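Local atomic coordinates of calcium-dependent protein kinase, putative (Plasmodium falciparum, PDB entry 3MSE), a protein that probably phosphorylates serine and threonine residues of proteins under calcium control, calcium being bound by the C-terminal EF-hand region described here. Residues H16-N21 and K137-N142; K39-L44 and T93-G98; Y46-N51 and R59-V64; S128-L133 and N146-V151. All blocks are in the same frame, centred on the assembly; numbering follows the deposited sequence. Where two conformers were deposited one is given.

Contact 1: H16-N21 and K137-N142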
loop_
_atom_site.group_PDB
_atom_site.type_symbol
_atom_site.label_atom_id
_atom_site.label_comp_id
_atom_site.label_asym_id
_atom_site.label_seq_id
_atom_site.Cartn_x
_atom_site.Cartn_y
_atom_site.Cartn_z
ATOM N N HIS A 16 11.269 -18.827 -6.102
ATOM C CA HIS A 16 10.701 -18.314 -7.336
ATOM C C HIS A 16 11.769 -17.870 -8.334
ATOM O O HIS A 16 12.960 -17.771 -7.985
ATOM C CB HIS A 16 9.654 -17.239 -7.027
ATOM C CG HIS A 16 8.414 -17.810 -6.420
ATOM N ND1 HIS A 16 7.511 -18.552 -7.151
ATOM C CD2 HIS A 16 7.969 -17.828 -5.140
ATOM C CE1 HIS A 16 6.540 -18.967 -6.356
ATOM N NE2 HIS A 16 6.794 -18.541 -5.131
ATOM N N SER A 17 11.360 -17.646 -9.577
ATOM C CA SER A 17 12.295 -17.274 -10.638
ATOM C C SER A 17 12.811 -15.850 -10.466
ATOM O O SER A 17 12.206 -15.034 -9.765
ATOM C CB SER A 17 11.632 -17.423 -12.006
ATOM O OG SER A 17 10.552 -16.507 -12.164
ATOM N N ASN A 18 13.935 -15.559 -11.111
ATOM C CA ASN A 18 14.477 -14.230 -11.087
ATOM C C ASN A 18 13.501 -13.210 -11.674
ATOM O O ASN A 18 13.313 -12.138 -11.105
ATOM C CB ASN A 18 15.828 -14.206 -11.787
ATOM C CG ASN A 18 16.940 -14.754 -10.912
ATOM O OD1 ASN A 18 17.064 -14.394 -9.733
ATOM N ND2 ASN A 18 17.767 -15.615 -11.488
ATOM N N ILE A 19 12.820 -13.585 -12.756
ATOM C CA ILE A 19 11.824 -12.697 -13.394
ATOM C C ILE A 19 10.607 -12.403 -12.506
ATOM O O ILE A 19 10.168 -11.244 -12.395
ATOM C CB ILE A 19 11.423 -13.201 -14.808
ATOM C CG1 ILE A 19 12.649 -13.103 -15.743
ATOM C CG2 ILE A 19 10.250 -12.397 -15.367
ATOM C CD1 ILE A 19 12.509 -13.819 -17.100
ATOM N N ARG A 20 10.073 -13.431 -11.850
ATOM C CA ARG A 20 9.012 -13.227 -10.845
ATOM C C ARG A 20 9.462 -12.228 -9.797
ATOM O O ARG A 20 8.728 -11.303 -9.436
ATOM C CB ARG A 20 8.678 -14.559 -10.155
ATOM C CG ARG A 20 7.266 -14.694 -9.636
ATOM C CD ARG A 20 6.940 -13.975 -8.336
ATOM N NE ARG A 20 7.867 -14.187 -7.229
ATOM C CZ ARG A 20 7.505 -14.405 -5.955
ATOM N NH1 ARG A 20 6.231 -14.511 -5.612
ATOM N NH2 ARG A 20 8.433 -14.549 -5.022
ATOM N N ASN A 21 10.677 -12.415 -9.303
ATOM C CA ASN A 21 11.172 -11.567 -8.238
ATOM C C ASN A 21 11.530 -10.150 -8.725
ATOM O O ASN A 21 11.403 -9.198 -7.981
ATOM C CB ASN A 21 12.341 -12.250 -7.528
ATOM C CG ASN A 21 11.885 -13.477 -6.710
ATOM O OD1 ASN A 21 10.691 -13.684 -6.516
ATOM N ND2 ASN A 21 12.833 -14.276 -6.251
ATOM N N LYS A 137 20.176 -7.132 -16.349
ATOM C CA LYS A 137 20.341 -8.383 -15.610
ATOM C C LYS A 137 20.992 -9.375 -16.534
ATOM O O LYS A 137 20.746 -9.361 -17.751
ATOM C CB LYS A 137 18.978 -8.950 -15.162
ATOM C CG LYS A 137 18.054 -7.988 -14.433
ATOM C CD LYS A 137 18.504 -7.751 -13.000
ATOM C CE LYS A 137 17.440 -7.000 -12.187
ATOM N NZ LYS A 137 17.421 -5.531 -12.470
ATOM N N VAL A 138 21.815 -10.245 -15.960
ATOM C CA VAL A 138 22.590 -11.218 -16.739
ATOM C C VAL A 138 21.727 -12.312 -17.405
ATOM O O VAL A 138 22.218 -13.056 -18.265
ATOM C CB VAL A 138 23.790 -11.790 -15.910
ATOM C CG1 VAL A 138 23.328 -12.305 -14.536
ATOM C CG2 VAL A 138 24.540 -12.871 -16.676
ATOM N N LEU A 139 20.446 -12.375 -17.045
ATOM C CA LEU A 139 19.469 -13.307 -17.642
ATOM C C LEU A 139 19.416 -13.273 -19.173
ATOM O O LEU A 139 19.695 -12.241 -19.789
ATOM C CB LEU A 139 18.056 -13.031 -17.109
ATOM C CG LEU A 139 17.826 -12.806 -15.617
ATOM C CD1 LEU A 139 16.405 -12.307 -15.411
ATOM C CD2 LEU A 139 18.073 -14.083 -14.823
ATOM N N ASP A 140 19.013 -14.398 -19.768
ATOM C CA ASP A 140 19.030 -14.586 -21.222
ATOM C C ASP A 140 17.680 -15.083 -21.753
ATOM O O ASP A 140 16.672 -15.041 -21.043
ATOM C CB ASP A 140 20.159 -15.557 -21.620
ATOM C CG ASP A 140 20.030 -16.948 -20.951
ATOM O OD1 ASP A 140 18.900 -17.445 -20.705
ATOM O OD2 ASP A 140 21.088 -17.553 -20.682
ATOM N N ASN A 141 17.671 -15.576 -22.992
ATOM C CA ASN A 141 16.427 -16.002 -23.645
ATOM C C ASN A 141 15.773 -17.279 -23.085
ATOM O O ASN A 141 14.544 -17.434 -23.165
ATOM C CB ASN A 141 16.628 -16.138 -25.155
ATOM C CG ASN A 141 15.496 -15.512 -25.934
ATOM O OD1 ASN A 141 14.656 -16.207 -26.513
ATOM N ND2 ASN A 141 15.447 -14.176 -25.927
ATOM N N ASN A 142 16.594 -18.182 -22.539
ATOM C CA ASN A 142 16.107 -19.397 -21.871
ATOM C C ASN A 142 15.203 -19.060 -20.680
ATOM O O ASN A 142 14.086 -19.569 -20.559
ATOM C CB ASN A 142 17.294 -20.252 -21.406
ATOM C CG ASN A 142 16.866 -21.624 -20.883
ATOM O OD1 ASN A 142 16.033 -22.309 -21.492
ATOM N ND2 ASN A 142 17.447 -22.034 -19.749
#
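L139 places its two methyl groups on two successive residues at the start of helix 18-48. CD1 packs on CG1 of I19 at 3.9 Å, while CD2 lies 3.8 Å from CB of N18 and 3.7 Å from its ND2, so CB and the amide end of N18 both lie against the methyl, without a polar bond. The fork reaches both because CG of L139 is turned opposite its own carbonyl carbon (chi1 -45°).

A second shell fixes the helix start that carries N18 and I19. S17 is the N-cap, its OG accepting from N of R20 at 3.1 Å. R20 then holds OD1 of N21 side-on, with NE at 3.0 Å and NH2 at 2.8 Å, both nearly in the guanidinium plane; NH1 lies over one face of the H16 ring and also bonds to T179. On the other side, D140 is the N-cap of helix 141-152, its OD1 receiving a weak bond from N of N142. V134 and I22 add apolar cover, and Q80 of the second subunit packs on N18. With no hydrogen bond between the two segments, the loop leading into helix 141-152 meets the start of helix 18-48 by van der Waals packing of one leucine.

Contact 2: K39-L44 and T93-G98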
loop_
_atom_site.group_PDB
_atom_site.type_symbol
_atom_site.label_atom_id
_atom_site.label_comp_id
_atom_site.label_asym_id
_atom_site.label_seq_id
_atom_site.Cartn_x
_atom_site.Cartn_y
_atom_site.Cartn_z
ATOM N N LYS A 39 5.693 8.118 6.180
ATOM C CA LYS A 39 6.734 8.569 7.096
ATOM C C LYS A 39 6.635 10.089 7.333
ATOM O O LYS A 39 6.717 10.545 8.476
ATOM C CB LYS A 39 8.120 8.192 6.564
ATOM C CG LYS A 39 9.237 8.222 7.602
ATOM C CD LYS A 39 10.540 7.578 7.073
ATOM C CE LYS A 39 10.356 6.088 6.727
ATOM N NZ LYS A 39 10.121 5.208 7.925
ATOM N N TYR A 40 6.450 10.857 6.256
ATOM C CA TYR A 40 6.268 12.308 6.385
ATOM C C TYR A 40 5.067 12.611 7.286
ATOM O O TYR A 40 5.186 13.369 8.251
ATOM C CB TYR A 40 6.134 13.015 5.026
ATOM C CG TYR A 40 5.968 14.518 5.174
ATOM C CD1 TYR A 40 7.073 15.345 5.415
ATOM C CD2 TYR A 40 4.701 15.109 5.121
ATOM C CE1 TYR A 40 6.919 16.727 5.577
ATOM C CE2 TYR A 40 4.540 16.482 5.283
ATOM C CZ TYR A 40 5.647 17.281 5.510
ATOM O OH TYR A 40 5.473 18.635 5.664
ATOM N N ILE A 41 3.932 11.982 6.992
ATOM C CA ILE A 41 2.730 12.143 7.813
ATOM C C ILE A 41 3.013 11.760 9.266
ATOM O O ILE A 41 2.524 12.414 10.196
ATOM C CB ILE A 41 1.506 11.382 7.217
ATOM C CG1 ILE A 41 1.094 11.994 5.874
ATOM C CG2 ILE A 41 0.319 11.393 8.180
ATOM C CD1 ILE A 41 0.205 11.095 5.007
ATOM N N ASN A 42 3.838 10.730 9.455
ATOM C CA ASN A 42 4.238 10.270 10.793
ATOM C C ASN A 42 5.024 11.331 11.542
ATOM O O ASN A 42 4.809 11.552 12.733
ATOM C CB ASN A 42 5.114 9.005 10.702
ATOM C CG ASN A 42 4.311 7.727 10.475
ATOM O OD1 ASN A 42 3.080 7.729 10.505
ATOM N ND2 ASN A 42 5.019 6.618 10.248
ATOM N N GLU A 43 5.949 11.970 10.837
ATOM C CA GLU A 43 6.757 13.025 11.426
ATOM C C GLU A 43 5.918 14.273 11.693
ATOM O O GLU A 43 6.112 14.956 12.697
ATOM C CB GLU A 43 7.977 13.339 10.560
ATOM C CG GLU A 43 9.209 12.487 10.913
ATOM C CD GLU A 43 9.828 12.869 12.259
ATOM O OE1 GLU A 43 10.550 13.892 12.326
ATOM O OE2 GLU A 43 9.597 12.143 13.252
ATOM N N LEU A 44 4.968 14.543 10.801
ATOM C CA LEU A 44 4.041 15.647 10.990
ATOM C C LEU A 44 3.205 15.434 12.242
ATOM O O LEU A 44 3.102 16.321 13.090
ATOM C CB LEU A 44 3.150 15.806 9.763
ATOM C CG LEU A 44 2.348 17.103 9.638
ATOM C CD1 LEU A 44 3.286 18.311 9.525
ATOM C CD2 LEU A 44 1.420 17.006 8.424
ATOM N N THR A 93 -4.735 7.425 12.774
ATOM C CA THR A 93 -5.415 6.918 11.587
ATOM C C THR A 93 -6.315 7.984 10.946
ATOM O O THR A 93 -6.351 8.118 9.734
ATOM C CB THR A 93 -6.213 5.621 11.928
ATOM O OG1 THR A 93 -5.265 4.624 12.312
ATOM C CG2 THR A 93 -6.982 5.112 10.714
ATOM N N GLU A 94 -7.051 8.711 11.770
ATOM C CA GLU A 94 -7.935 9.779 11.279
ATOM C C GLU A 94 -7.187 10.968 10.644
ATOM O O GLU A 94 -7.658 11.543 9.642
ATOM C CB GLU A 94 -8.867 10.237 12.386
ATOM C CG GLU A 94 -9.793 9.087 12.864
ATOM C CD GLU A 94 -10.428 9.340 14.226
ATOM O OE1 GLU A 94 -11.200 8.460 14.674
ATOM O OE2 GLU A 94 -10.180 10.406 14.848
ATOM N N PHE A 95 -6.026 11.291 11.210
ATOM C CA PHE A 95 -5.174 12.376 10.737
ATOM C C PHE A 95 -4.629 11.973 9.387
ATOM O O PHE A 95 -4.638 12.734 8.428
ATOM C CB PHE A 95 -4.010 12.618 11.711
ATOM C CG PHE A 95 -3.074 13.743 11.295
ATOM C CD1 PHE A 95 -1.768 13.470 10.912
ATOM C CD2 PHE A 95 -3.505 15.075 11.307
ATOM C CE1 PHE A 95 -0.893 14.511 10.551
ATOM C CE2 PHE A 95 -2.639 16.128 10.937
ATOM C CZ PHE A 95 -1.348 15.855 10.568
ATOM N N MET A 96 -4.169 10.737 9.320
ATOM C CA MET A 96 -3.524 10.257 8.143
ATOM C C MET A 96 -4.501 10.061 6.965
ATOM O O MET A 96 -4.136 10.269 5.793
ATOM C CB MET A 96 -2.711 9.020 8.529
ATOM C CG MET A 96 -3.110 7.789 7.883
ATOM S SD MET A 96 -1.904 7.724 6.605
ATOM C CE MET A 96 -2.866 6.759 5.455
ATOM N N ALA A 97 -5.745 9.715 7.275
ATOM C CA ALA A 97 -6.799 9.646 6.277
ATOM C C ALA A 97 -6.990 10.988 5.528
ATOM O O ALA A 97 -7.247 10.997 4.342
ATOM C CB ALA A 97 -8.104 9.227 6.925
ATOM N N GLY A 98 -6.862 12.101 6.237
ATOM C CA GLY A 98 -7.064 13.417 5.635
ATOM C C GLY A 98 -5.825 13.988 4.976
ATOM O O GLY A 98 -5.944 14.923 4.181
#
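The ring of F95 receives L44 at its edge, near the ring plane, where CD2 of L44 comes within 3.7 Å of CZ; I41 reaches the same ring obliquely, its CG2 lying 4.0 Å from CD1. This is the core of an EF-hand pair: the long helix 18-48, which leads into the first calcium loop, is crossed here by helix 92-99, the exit helix of the second hand. F45 and L48 of the long helix also pack on F95, making the phenylalanine a hub for that helix.

The short axes pass 10.4 Å apart with 126° between their directions, and two residues of each helix make the contact. F95 crosses the gap because its CG stands opposite the backbone N (chi1 -180°), which carries the ring over to L44; the two side chains meet at about a right angle. M96, one residue on, meets the same CG2 methyl of I41 and continues outward to W102 and to L31 of the second subunit, so the same helix serves both the intramolecular core and the dimer. E94 takes no part across the contact; its OE1 accepts from ND2 of N85.

All four side chains of the contact are buried, and no hydrogen bond joins the segments. The methionine meets the long helix through its first side-chain carbon: CB of M96 lies 3.9 Å from CG2 of I41.

Contact 3: Y46-N51 and R59-V64; sequences YKLDTN and REIYTV. With CA (calcium ion), chain E.
E60 and D49 lie side by side and point the same way into one calcium ion, their carboxylate planes turned 72° apart. The difference in turn goes with a difference in grip: D49 binds through OD1 alone, at 2.1 Å, whereas E60 is bidentate, OE1 and OE2 each 2.6 Å from the metal. Extended beyond CG, the glutamate chain runs past the end of helix 18-48, and its CB lies 3.3 Å from O of L48. N51 approaches E60 crosswise as a further ligand.

OD2 of D49, which is not a ligand, accepts from the backbone N of G54; OE2 of E60, which is one, also accepts from N of S57. These backbone bonds help fix the rotation of both carboxylates. One water donates to O of L48 at 2.7 Å and to O of E60, tying the two segments together through their backbones.

Apolar packing runs alongside. L48 divides its two methyls between V64 and I61, one turn apart on the exit helix, with CD2 3.7 Å from CG2 of V64 and CD1 4.0 Å from CG1 of I61, both obliquely. With N53 and S55 completing the protein ligands, the whole is a helix-loop-helix EF-hand, in which the glutamate of the exit helix closes the calcium site opened by the aspartate at the end of the entry helix.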
loop_
_atom_site.group_PDB
_atom_site.type_symbol
_atom_site.label_atom_id
_atom_site.label_comp_id
_atom_site.label_asym_id
_atom_site.label_seq_id
_atom_site.Cartn_x
_atom_site.Cartn_y
_atom_site.Cartn_z
ATOM N N TYR A 46 3.885 13.659 14.850
ATOM C CA TYR A 46 4.750 13.765 16.018
ATOM C C TYR A 46 4.958 15.231 16.422
ATOM O O TYR A 46 4.922 15.554 17.606
ATOM C CB TYR A 46 6.098 13.056 15.766
ATOM C CG TYR A 46 7.010 12.989 16.986
ATOM C CD1 TYR A 46 6.936 11.912 17.879
ATOM C CD2 TYR A 46 7.948 13.997 17.240
ATOM C CE1 TYR A 46 7.762 11.841 18.999
ATOM C CE2 TYR A 46 8.787 13.941 18.361
ATOM C CZ TYR A 46 8.683 12.860 19.233
ATOM O OH TYR A 46 9.502 12.794 20.334
ATOM N N LYS A 47 5.163 16.109 15.443
ATOM C CA LYS A 47 5.317 17.543 15.727
ATOM C C LYS A 47 4.036 18.188 16.247
ATOM O O LYS A 47 4.094 19.010 17.157
ATOM C CB LYS A 47 5.875 18.296 14.514
ATOM C CG LYS A 47 7.346 17.957 14.240
ATOM C CD LYS A 47 7.722 18.176 12.770
ATOM C CE LYS A 47 9.086 17.549 12.442
ATOM N NZ LYS A 47 9.078 16.065 12.722
ATOM N N LEU A 48 2.877 17.791 15.719
ATOM C CA LEU A 48 1.617 18.387 16.186
ATOM C C LEU A 48 1.243 17.973 17.599
ATOM O O LEU A 48 0.627 18.741 18.344
ATOM C CB LEU A 48 0.450 18.080 15.244
ATOM C CG LEU A 48 0.560 18.426 13.758
ATOM C CD1 LEU A 48 -0.828 18.584 13.168
ATOM C CD2 LEU A 48 1.372 19.680 13.556
ATOM N N ASP A 49 1.619 16.749 17.952
ATOM C CA ASP A 49 1.268 16.144 19.223
ATOM C C ASP A 49 2.220 16.656 20.306
ATOM O O ASP A 49 3.106 15.922 20.773
ATOM C CB ASP A 49 1.362 14.619 19.072
ATOM C CG ASP A 49 0.897 13.871 20.293
ATOM O OD1 ASP A 49 0.121 14.414 21.112
ATOM O OD2 ASP A 49 1.307 12.702 20.412
ATOM N N THR A 50 2.021 17.910 20.710
ATOM C CA THR A 50 2.967 18.596 21.600
ATOM C C THR A 50 2.943 18.083 23.044
ATOM O O THR A 50 3.864 18.355 23.800
ATOM C CB THR A 50 2.787 20.137 21.601
ATOM O OG1 THR A 50 1.427 20.457 21.900
ATOM C CG2 THR A 50 3.188 20.737 20.259
ATOM N N ASN A 51 1.898 17.353 23.420
ATOM C CA ASN A 51 1.870 16.703 24.728
ATOM C C ASN A 51 2.219 15.220 24.630
ATOM O O ASN A 51 2.178 14.492 25.615
ATOM C CB ASN A 51 0.541 16.940 25.453
ATOM C CG ASN A 51 -0.644 16.295 24.752
ATOM O OD1 ASN A 51 -0.523 15.730 23.656
ATOM N ND2 ASN A 51 -1.806 16.377 25.387
ATOM N N ARG A 59 -6.997 22.156 19.100
ATOM C CA ARG A 59 -6.004 23.218 19.293
ATOM C C ARG A 59 -4.631 22.869 18.722
ATOM O O ARG A 59 -4.013 23.692 18.043
ATOM C CB ARG A 59 -5.878 23.585 20.776
ATOM C CG ARG A 59 -4.756 24.573 21.074
ATOM C CD ARG A 59 -4.498 24.680 22.574
ATOM N NE ARG A 59 -3.978 23.423 23.114
ATOM C CZ ARG A 59 -2.834 22.858 22.733
ATOM N NH1 ARG A 59 -2.078 23.422 21.781
ATOM N NH2 ARG A 59 -2.453 21.719 23.291
ATOM N N GLU A 60 -4.151 21.654 18.995
ATOM C CA GLU A 60 -2.836 21.221 18.476
ATOM C C GLU A 60 -2.724 21.367 16.954
ATOM O O GLU A 60 -1.676 21.771 16.435
ATOM C CB GLU A 60 -2.512 19.768 18.860
ATOM C CG GLU A 60 -2.135 19.578 20.354
ATOM C CD GLU A 60 -1.909 18.109 20.735
ATOM O OE1 GLU A 60 -1.177 17.857 21.712
ATOM O OE2 GLU A 60 -2.442 17.195 20.058
ATOM N N ILE A 61 -3.790 21.003 16.247
ATOM C CA ILE A 61 -3.820 21.121 14.793
ATOM C C ILE A 61 -4.037 22.608 14.408
ATOM O O ILE A 61 -3.381 23.128 13.507
ATOM C CB ILE A 61 -4.949 20.242 14.199
ATOM C CG1 ILE A 61 -4.660 18.755 14.458
ATOM C CG2 ILE A 61 -5.135 20.478 12.708
ATOM C CD1 ILE A 61 -5.816 17.862 14.075
ATOM N N TYR A 62 -4.966 23.254 15.098
ATOM C CA TYR A 62 -5.356 24.630 14.806
ATOM C C TYR A 62 -4.141 25.556 14.800
ATOM O O TYR A 62 -3.912 26.294 13.835
ATOM C CB TYR A 62 -6.362 25.153 15.835
ATOM C CG TYR A 62 -7.080 26.402 15.373
ATOM C CD1 TYR A 62 -6.408 27.633 15.280
ATOM C CD2 TYR A 62 -8.430 26.355 15.011
ATOM C CE1 TYR A 62 -7.080 28.789 14.838
ATOM C CE2 TYR A 62 -9.107 27.495 14.568
ATOM C CZ TYR A 62 -8.430 28.708 14.483
ATOM O OH TYR A 62 -9.106 29.834 14.034
ATOM N N THR A 63 -3.367 25.511 15.877
ATOM C CA THR A 63 -2.273 26.465 16.042
ATOM C C THR A 63 -1.225 26.289 14.943
ATOM O O THR A 63 -0.574 27.255 14.537
ATOM C CB THR A 63 -1.614 26.419 17.445
ATOM O OG1 THR A 63 -0.559 27.383 17.492
ATOM C CG2 THR A 63 -1.002 25.047 17.753
ATOM N N VAL A 64 -1.064 25.060 14.450
ATOM C CA VAL A 64 -0.085 24.841 13.403
ATOM C C VAL A 64 -0.631 25.248 12.032
ATOM O O VAL A 64 0.072 25.905 11.266
ATOM C CB VAL A 64 0.483 23.394 13.415
ATOM C CG1 VAL A 64 1.380 23.162 12.224
ATOM C CG2 VAL A 64 1.278 23.146 14.719
HETATM CA CA CA E . -1.677 15.335 21.711
HETATM O O HOH W 1 0.477 21.387 17.868
HETATM O O HOH W 2 0.526 22.474 20.194
HETATM O O HOH W 3 -0.986 19.419 23.579
HETATM O O HOH W 4 -3.207 16.020 22.536
#

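Contact 4: S128-L133 and N146-V151. With CA (calcium ion), chain B.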
loop_
_atom_site.group_PDB
_atom_site.type_symbol
_atom_site.label_atom_id
_atom_site.label_comp_id
_atom_site.label_asym_id
_atom_site.label_seq_id
_atom_site.Cartn_x
_atom_site.Cartn_y
_atom_site.Cartn_z
ATOM N N SER A 128 9.372 -8.995 -25.996
ATOM C CA SER A 128 10.298 -7.867 -26.011
ATOM C C SER A 128 10.149 -6.967 -24.771
ATOM O O SER A 128 11.115 -6.339 -24.336
ATOM C CB SER A 128 10.187 -7.061 -27.320
ATOM O OG SER A 128 9.147 -6.100 -27.261
ATOM N N ASP A 129 8.952 -6.906 -24.199
ATOM C CA ASP A 129 8.763 -6.175 -22.948
ATOM C C ASP A 129 9.552 -6.800 -21.780
ATOM O O ASP A 129 10.052 -6.080 -20.897
ATOM C CB ASP A 129 7.285 -6.096 -22.599
ATOM C CG ASP A 129 6.524 -5.129 -23.491
ATOM O OD1 ASP A 129 7.105 -4.109 -23.929
ATOM O OD2 ASP A 129 5.337 -5.382 -23.740
ATOM N N ILE A 130 9.671 -8.127 -21.801
ATOM C CA ILE A 130 10.437 -8.858 -20.785
ATOM C C ILE A 130 11.929 -8.763 -21.066
ATOM O O ILE A 130 12.732 -8.604 -20.143
ATOM C CB ILE A 130 9.998 -10.357 -20.678
ATOM C CG1 ILE A 130 8.523 -10.469 -20.259
ATOM C CG2 ILE A 130 10.915 -11.128 -19.703
ATOM C CD1 ILE A 130 8.186 -9.892 -18.880
ATOM N N VAL A 131 12.309 -8.845 -22.344
ATOM C CA VAL A 131 13.702 -8.605 -22.733
ATOM C C VAL A 131 14.140 -7.236 -22.195
ATOM O O VAL A 131 15.240 -7.077 -21.645
ATOM C CB VAL A 131 13.894 -8.702 -24.273
ATOM C CG1 VAL A 131 15.328 -8.285 -24.696
ATOM C CG2 VAL A 131 13.578 -10.114 -24.778
ATOM N N SER A 132 13.256 -6.255 -22.308
ATOM C CA SER A 132 13.598 -4.919 -21.861
ATOM C C SER A 132 13.685 -4.856 -20.338
ATOM O O SER A 132 14.624 -4.277 -19.773
ATOM C CB SER A 132 12.582 -3.899 -22.390
ATOM O OG SER A 132 12.921 -2.624 -21.879
ATOM N N LEU A 133 12.706 -5.471 -19.684
ATOM C CA LEU A 133 12.682 -5.543 -18.227
ATOM C C LEU A 133 14.004 -6.097 -17.672
ATOM O O LEU A 133 14.486 -5.635 -16.645
ATOM C CB LEU A 133 11.487 -6.405 -17.749
ATOM C CG LEU A 133 11.302 -6.533 -16.235
ATOM C CD1 LEU A 133 10.998 -5.181 -15.607
ATOM C CD2 LEU A 133 10.184 -7.507 -15.917
ATOM N N ASN A 146 10.906 -19.740 -20.244
ATOM C CA ASN A 146 10.384 -20.360 -19.017
ATOM C C ASN A 146 9.278 -19.532 -18.373
ATOM O O ASN A 146 8.227 -20.066 -18.002
ATOM C CB ASN A 146 11.503 -20.576 -17.996
ATOM C CG ASN A 146 12.530 -21.597 -18.454
ATOM O OD1 ASN A 146 12.315 -22.322 -19.436
ATOM N ND2 ASN A 146 13.658 -21.670 -17.736
ATOM N N PHE A 147 9.512 -18.226 -18.254
ATOM C CA PHE A 147 8.541 -17.339 -17.628
ATOM C C PHE A 147 7.206 -17.314 -18.384
ATOM O O PHE A 147 6.137 -17.333 -17.760
ATOM C CB PHE A 147 9.119 -15.932 -17.447
ATOM C CG PHE A 147 8.098 -14.897 -17.067
ATOM C CD1 PHE A 147 7.608 -14.010 -18.021
ATOM C CD2 PHE A 147 7.621 -14.813 -15.763
ATOM C CE1 PHE A 147 6.661 -13.053 -17.682
ATOM C CE2 PHE A 147 6.673 -13.861 -15.412
ATOM C CZ PHE A 147 6.190 -12.974 -16.379
ATOM N N PHE A 148 7.268 -17.283 -19.716
ATOM C CA PHE A 148 6.050 -17.255 -20.539
ATOM C C PHE A 148 5.262 -18.567 -20.460
ATOM O O PHE A 148 4.024 -18.562 -20.448
ATOM C CB PHE A 148 6.363 -16.867 -21.990
ATOM C CG PHE A 148 6.403 -15.372 -22.216
ATOM C CD1 PHE A 148 5.259 -14.684 -22.596
ATOM C CD2 PHE A 148 7.586 -14.656 -22.024
ATOM C CE1 PHE A 148 5.292 -13.305 -22.793
ATOM C CE2 PHE A 148 7.629 -13.280 -22.215
ATOM C CZ PHE A 148 6.486 -12.601 -22.593
ATOM N N LEU A 149 5.990 -19.678 -20.382
ATOM C CA LEU A 149 5.382 -20.986 -20.201
ATOM C C LEU A 149 4.679 -21.076 -18.840
ATOM O O LEU A 149 3.531 -21.546 -18.755
ATOM C CB LEU A 149 6.424 -22.102 -20.395
ATOM C CG LEU A 149 6.944 -22.236 -21.842
ATOM C CD1 LEU A 149 8.220 -23.084 -21.932
ATOM C CD2 LEU A 149 5.865 -22.752 -22.822
ATOM N N SER A 150 5.350 -20.588 -17.794
ATOM C CA SER A 150 4.765 -20.546 -16.453
ATOM C C SER A 150 3.462 -19.744 -16.414
ATOM O O SER A 150 2.446 -20.229 -15.910
ATOM C CB SER A 150 5.768 -20.017 -15.428
ATOM O OG SER A 150 6.894 -20.874 -15.327
ATOM N N VAL A 151 3.489 -18.527 -16.956
ATOM C CA VAL A 151 2.295 -17.685 -17.035
ATOM C C VAL A 151 1.122 -18.391 -17.743
ATOM O O VAL A 151 -0.020 -18.340 -17.272
ATOM C CB VAL A 151 2.603 -16.324 -17.719
ATOM C CG1 VAL A 151 1.315 -15.565 -18.050
ATOM C CG2 VAL A 151 3.517 -15.473 -16.840
HETATM CA CA CA B . 3.388 -4.195 -24.760
HETATM O O HOH W 5 4.978 -2.550 -25.064
HETATM O O HOH W 6 4.063 -5.301 -26.270
#
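OD2 of D129, carried by the residue just before I130, is gripped twice: it binds calcium at 2.5 Å and accepts a hydrogen bond from N of S126. The carboxylate is monodentate, and its OD1 instead accepts from a water 2.9 Å away that itself sits on the metal at 2.3 Å. An aspartate at the closing position thus reaches the ion partly by way of water.

The next residue, I130, points toward helix 141-152. It slides past F148 in the opposite direction, its CG1 3.5 Å from CE2 of that ring, while the terminal CD1 lies 3.7 Å from CE1 of F147, a side chain it meets at about a right angle. Chi1 and chi2 of I130, both near -62°, fold the branch so that successive carbons serve different rings.

D118, D122 and Y124 supply the other protein ligands, so that D129 closes a helix-loop-helix EF-hand whose exit helix is 127-133. The phenylalanines belong to helix 141-152, the next helix along the chain and probably the entry helix of the partner hand. One face of the F147 ring is covered from within its own helix by CG2 of V151, 3.7 Å above the plane. I23 of the long helix 18-48 also packs on F147, and I167 packs on F148. I144, one helical turn before F148, adds a further apolar side chain beside I130.

Overall arrangement
Two clusters stand on opposite sides of the chain's centre, joined by the long helix 18-48. Contacts 2 and 3, centres 12 Å apart, share the C-terminal part of that helix and touch where F95 meets L48; contacts 1 and 4, centres 8 Å apart, share helix 141-152 and touch where I19 meets F147. Between contacts 3 and 4 the centres are 51 Å apart. Along the chain, contact 3 falls between the segments of contact 2, and both between those of contact 1, whereas contacts 1 and 4 interleave. Each cluster holds one calcium site, so the molecule resembles a dumbbell of two EF-hand lobes; contacts 1, 2 and, through V64, contact 3 also meet the second subunit.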